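Local coordinates for membrane antigen (Burkholderia pseudomallei, PDB 2IXR), which is required for invasion of epithelial cells and for survival within host cells, and probably regulates the secretion and membrane insertion of the effectors BipB and BipC, at residues A[171-176]-A[242-247]. Numbering follows the deposited sequence.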
ATOM      1  N   LYS A 171     -35.280  10.611  10.434  1.00 60.91           N
ATOM      2  CA  LYS A 171     -35.281  10.408   8.973  1.00 61.19           C
ATOM      3  C   LYS A 171     -34.425  11.471   8.282  1.00 63.58           C
ATOM      4  O   LYS A 171     -34.596  11.755   7.083  1.00 62.69           O
ATOM      5  CB  LYS A 171     -36.714  10.405   8.409  1.00 63.82           C
ATOM      6  CG  LYS A 171     -37.132   9.074   7.783  1.00 76.83           C
ATOM      7  CD  LYS A 171     -35.960   8.066   7.766  1.00 85.71           C
ATOM      8  CE  LYS A 171     -36.432   6.624   8.005  1.00 84.04           C
ATOM      9  NZ  LYS A 171     -36.104   6.122   9.383  1.00 73.56           N
ATOM     10  N   ASN A 172     -33.498  12.043   9.051  1.00 59.36           N
ATOM     11  CA  ASN A 172     -32.577  13.072   8.556  1.00 57.41           C
ATOM     12  C   ASN A 172     -31.248  13.055   9.333  1.00 57.33           C
ATOM     13  O   ASN A 172     -31.207  12.731  10.531  1.00 54.41           O
ATOM     14  CB  ASN A 172     -33.226  14.466   8.652  1.00 54.17           C
ATOM     15  CG  ASN A 172     -34.012  14.825   7.412  1.00 78.41           C
ATOM     16  OD1 ASN A 172     -33.511  15.498   6.524  1.00 87.07           O
ATOM     17  ND2 ASN A 172     -35.265  14.411   7.371  1.00 64.64           N
ATOM     18  N   MET A 173     -30.170  13.438   8.659  1.00 53.66           N
ATOM     19  CA  MET A 173     -28.859  13.496   9.294  1.00 52.51           C
ATOM     20  C   MET A 173     -28.251  14.867   9.121  1.00 54.22           C
ATOM     21  O   MET A 173     -28.569  15.586   8.169  1.00 52.40           O
ATOM     22  CB  MET A 173     -27.905  12.427   8.709  1.00 55.17           C
ATOM     23  CG  MET A 173     -28.373  10.956   8.867  1.00 59.97           C
ATOM     24  SD  MET A 173     -29.691  10.495   7.659  1.00 65.50           S
ATOM     25  CE  MET A 173     -29.568   8.626   7.645  1.00 62.18           C
ATOM     26  N   LYS A 174     -27.393  15.234  10.070  1.00 51.45           N
ATOM     27  CA  LYS A 174     -26.672  16.490  10.045  1.00 50.85           C
ATOM     28  C   LYS A 174     -25.180  16.220   9.700  1.00 54.74           C
ATOM     29  O   LYS A 174     -24.558  15.318  10.257  1.00 54.79           O
ATOM     30  CB  LYS A 174     -26.799  17.205  11.405  1.00 52.15           C
ATOM     31  CG  LYS A 174     -26.319  18.647  11.391  1.00 67.93           C
ATOM     32  CD  LYS A 174     -25.034  18.803  12.176  1.00 79.70           C
ATOM     33  CE  LYS A 174     -24.870  20.229  12.657  1.00 93.17           C
ATOM     34  NZ  LYS A 174     -25.331  20.388  14.064  1.00102.20           N
ATOM     35  N   ILE A 175     -24.637  16.995   8.762  1.00 50.04           N
ATOM     36  CA  ILE A 175     -23.252  16.799   8.299  1.00 47.73           C
ATOM     37  C   ILE A 175     -22.496  18.096   8.106  1.00 45.33           C
ATOM     38  O   ILE A 175     -22.809  18.878   7.210  1.00 40.33           O
ATOM     39  CB  ILE A 175     -23.196  15.971   6.994  1.00 50.19           C
ATOM     40  CG1 ILE A 175     -21.760  15.915   6.474  1.00 49.78           C
ATOM     41  CG2 ILE A 175     -24.105  16.588   5.923  1.00 50.18           C
ATOM     42  CD1 ILE A 175     -21.493  14.778   5.489  1.00 44.46           C
ATOM     43  N   ASP A 176     -21.435  18.272   8.885  1.00 44.08           N
ATOM     44  CA  ASP A 176     -20.552  19.413   8.722  1.00 44.84           C
ATOM     45  C   ASP A 176     -19.546  19.131   7.593  1.00 47.46           C
ATOM     46  O   ASP A 176     -18.428  18.676   7.845  1.00 46.85           O
ATOM     47  CB  ASP A 176     -19.819  19.714  10.033  1.00 46.59           C
ATOM     48  CG  ASP A 176     -20.553  20.711  10.879  1.00 57.45           C
ATOM     49  OD1 ASP A 176     -21.800  20.747  10.796  1.00 56.02           O
ATOM     50  OD2 ASP A 176     -19.889  21.515  11.567  1.00 67.32           O
ATOM     51  N   TRP A 242     -29.399  16.529   5.513  1.00 56.85           N
ATOM     52  CA  TRP A 242     -30.043  15.792   4.418  1.00 55.94           C
ATOM     53  C   TRP A 242     -30.929  14.716   4.963  1.00 58.43           C
ATOM     54  O   TRP A 242     -30.706  14.217   6.064  1.00 58.12           O
ATOM     55  CB  TRP A 242     -29.007  15.170   3.457  1.00 53.86           C
ATOM     56  CG  TRP A 242     -28.016  16.150   2.903  1.00 54.77           C
ATOM     57  CD1 TRP A 242     -28.114  17.509   2.908  1.00 57.49           C
ATOM     58  CD2 TRP A 242     -26.761  15.841   2.287  1.00 55.08           C
ATOM     59  NE1 TRP A 242     -26.984  18.068   2.363  1.00 57.25           N
ATOM     60  CE2 TRP A 242     -26.152  17.063   1.942  1.00 59.41           C
ATOM     61  CE3 TRP A 242     -26.085  14.640   2.001  1.00 56.14           C
ATOM     62  CZ2 TRP A 242     -24.902  17.125   1.312  1.00 58.87           C
ATOM     63  CZ3 TRP A 242     -24.869  14.700   1.344  1.00 57.31           C
ATOM     64  CH2 TRP A 242     -24.289  15.936   1.005  1.00 58.14           C
ATOM     65  N   ASP A 243     -31.910  14.311   4.170  1.00 54.54           N
ATOM     66  CA  ASP A 243     -32.821  13.256   4.573  1.00 54.61           C
ATOM     67  C   ASP A 243     -32.139  11.904   4.415  1.00 59.24           C
ATOM     68  O   ASP A 243     -31.060  11.793   3.807  1.00 59.04           O
ATOM     69  CB  ASP A 243     -34.106  13.299   3.724  1.00 56.75           C
ATOM     70  CG  ASP A 243     -33.870  13.859   2.346  1.00 68.63           C
ATOM     71  OD1 ASP A 243     -33.371  15.010   2.249  1.00 68.79           O
ATOM     72  OD2 ASP A 243     -34.132  13.133   1.362  1.00 77.72           O
ATOM     73  N   THR A 244     -32.791  10.868   4.914  1.00 54.84           N
ATOM     74  CA  THR A 244     -32.240   9.539   4.833  1.00 53.87           C
ATOM     75  C   THR A 244     -31.840   9.187   3.402  1.00 57.41           C
ATOM     76  O   THR A 244     -30.841   8.492   3.179  1.00 57.13           O
ATOM     77  CB  THR A 244     -33.179   8.479   5.469  1.00 50.05           C
ATOM     78  OG1 THR A 244     -33.187   8.649   6.900  1.00 47.08           O
ATOM     79  CG2 THR A 244     -32.690   7.081   5.147  1.00 41.63           C
ATOM     80  N   ALA A 245     -32.587   9.700   2.431  1.00 52.91           N
ATOM     81  CA  ALA A 245     -32.307   9.380   1.026  1.00 52.18           C
ATOM     82  C   ALA A 245     -31.111  10.142   0.492  1.00 57.18           C
ATOM     83  O   ALA A 245     -30.344   9.612  -0.324  1.00 56.22           O
ATOM     84  CB  ALA A 245     -33.501   9.638   0.169  1.00 52.35           C
ATOM     85  N   ARG A 246     -31.003  11.412   0.882  1.00 53.44           N
ATOM     86  CA  ARG A 246     -29.920  12.273   0.418  1.00 52.88           C
ATOM     87  C   ARG A 246     -28.604  11.815   1.008  1.00 56.05           C
ATOM     88  O   ARG A 246     -27.584  11.817   0.327  1.00 55.50           O
ATOM     89  CB  ARG A 246     -30.174  13.729   0.812  1.00 54.70           C
ATOM     90  CG  ARG A 246     -30.127  14.713  -0.331  1.00 60.48           C
ATOM     91  CD  ARG A 246     -28.988  14.441  -1.225  1.00 68.96           C
ATOM     92  NE  ARG A 246     -28.046  15.548  -1.268  1.00 77.57           N
ATOM     93  CZ  ARG A 246     -26.818  15.457  -1.769  1.00 90.07           C
ATOM     94  NH1 ARG A 246     -26.019  16.518  -1.777  1.00 91.89           N
ATOM     95  NH2 ARG A 246     -26.392  14.304  -2.288  1.00 55.11           N
ATOM     96  N   TYR A 247     -28.619  11.459   2.295  1.00 51.63           N
ATOM     97  CA  TYR A 247     -27.411  11.001   2.963  1.00 49.88           C
ATOM     98  C   TYR A 247     -26.963   9.631   2.422  1.00 51.42           C
ATOM     99  O   TYR A 247     -25.761   9.384   2.203  1.00 48.45           O
ATOM    100  CB  TYR A 247     -27.632  10.908   4.460  1.00 50.09           C
ATOM    101  CG  TYR A 247     -26.447  10.318   5.203  1.00 49.51           C
ATOM    102  CD1 TYR A 247     -25.389  11.124   5.612  1.00 50.22           C
ATOM    103  CD2 TYR A 247     -26.376   8.951   5.466  1.00 49.69           C
ATOM    104  CE1 TYR A 247     -24.339  10.611   6.321  1.00 50.95           C
ATOM    105  CE2 TYR A 247     -25.318   8.423   6.166  1.00 50.56           C
ATOM    106  CZ  TYR A 247     -24.285   9.268   6.587  1.00 58.83           C
ATOM    107  OH  TYR A 247     -23.154   8.755   7.196  1.00 60.08           O
TER
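M173 sets CG over one face of the Y247 ring, toward its rim, in a Met-aromatic contact with SD of M173 4.7 Å from the ring centroid and oblique to it. It lies where an antiparallel three-stranded sheet gives way to the long helix 244-293 of the predicted coiled coil, and strand 172-175 runs in the middle of that sheet. M173 and W242 form a hydrogen-bonded pair: N of M173 meets O of W242 at 2.8 Å in a nearly straight bond (170°), and N of W242 returns a more bent one to O of M173. Next to it along the ladder, N172 and D243 make a non-hydrogen-bonded pair, their side chains on the face away from M173. D243 is the N-cap residue, a position where aspartate is common, and T244 begins the helix. One more backbone bond follows beyond the last bridge: N of T244, whose N-H has no carbonyl of its own helix one turn back to bond to, reaches O of K171 at 3.0 Å from above the carbonyl plane. The aliphatic part of K171 passes the T244 side chain, while M173 CE lies 3.7 Å from T244 OG1. Tyrosine suits its place because its ring offers M173 a broad apolar surface and its OH hydrogen-bonds to O of P60. With CG anti to its backbone N (chi1 175°), Y247 holds its ring beside M173, and its CB sits 3.8 Å from SD of M173.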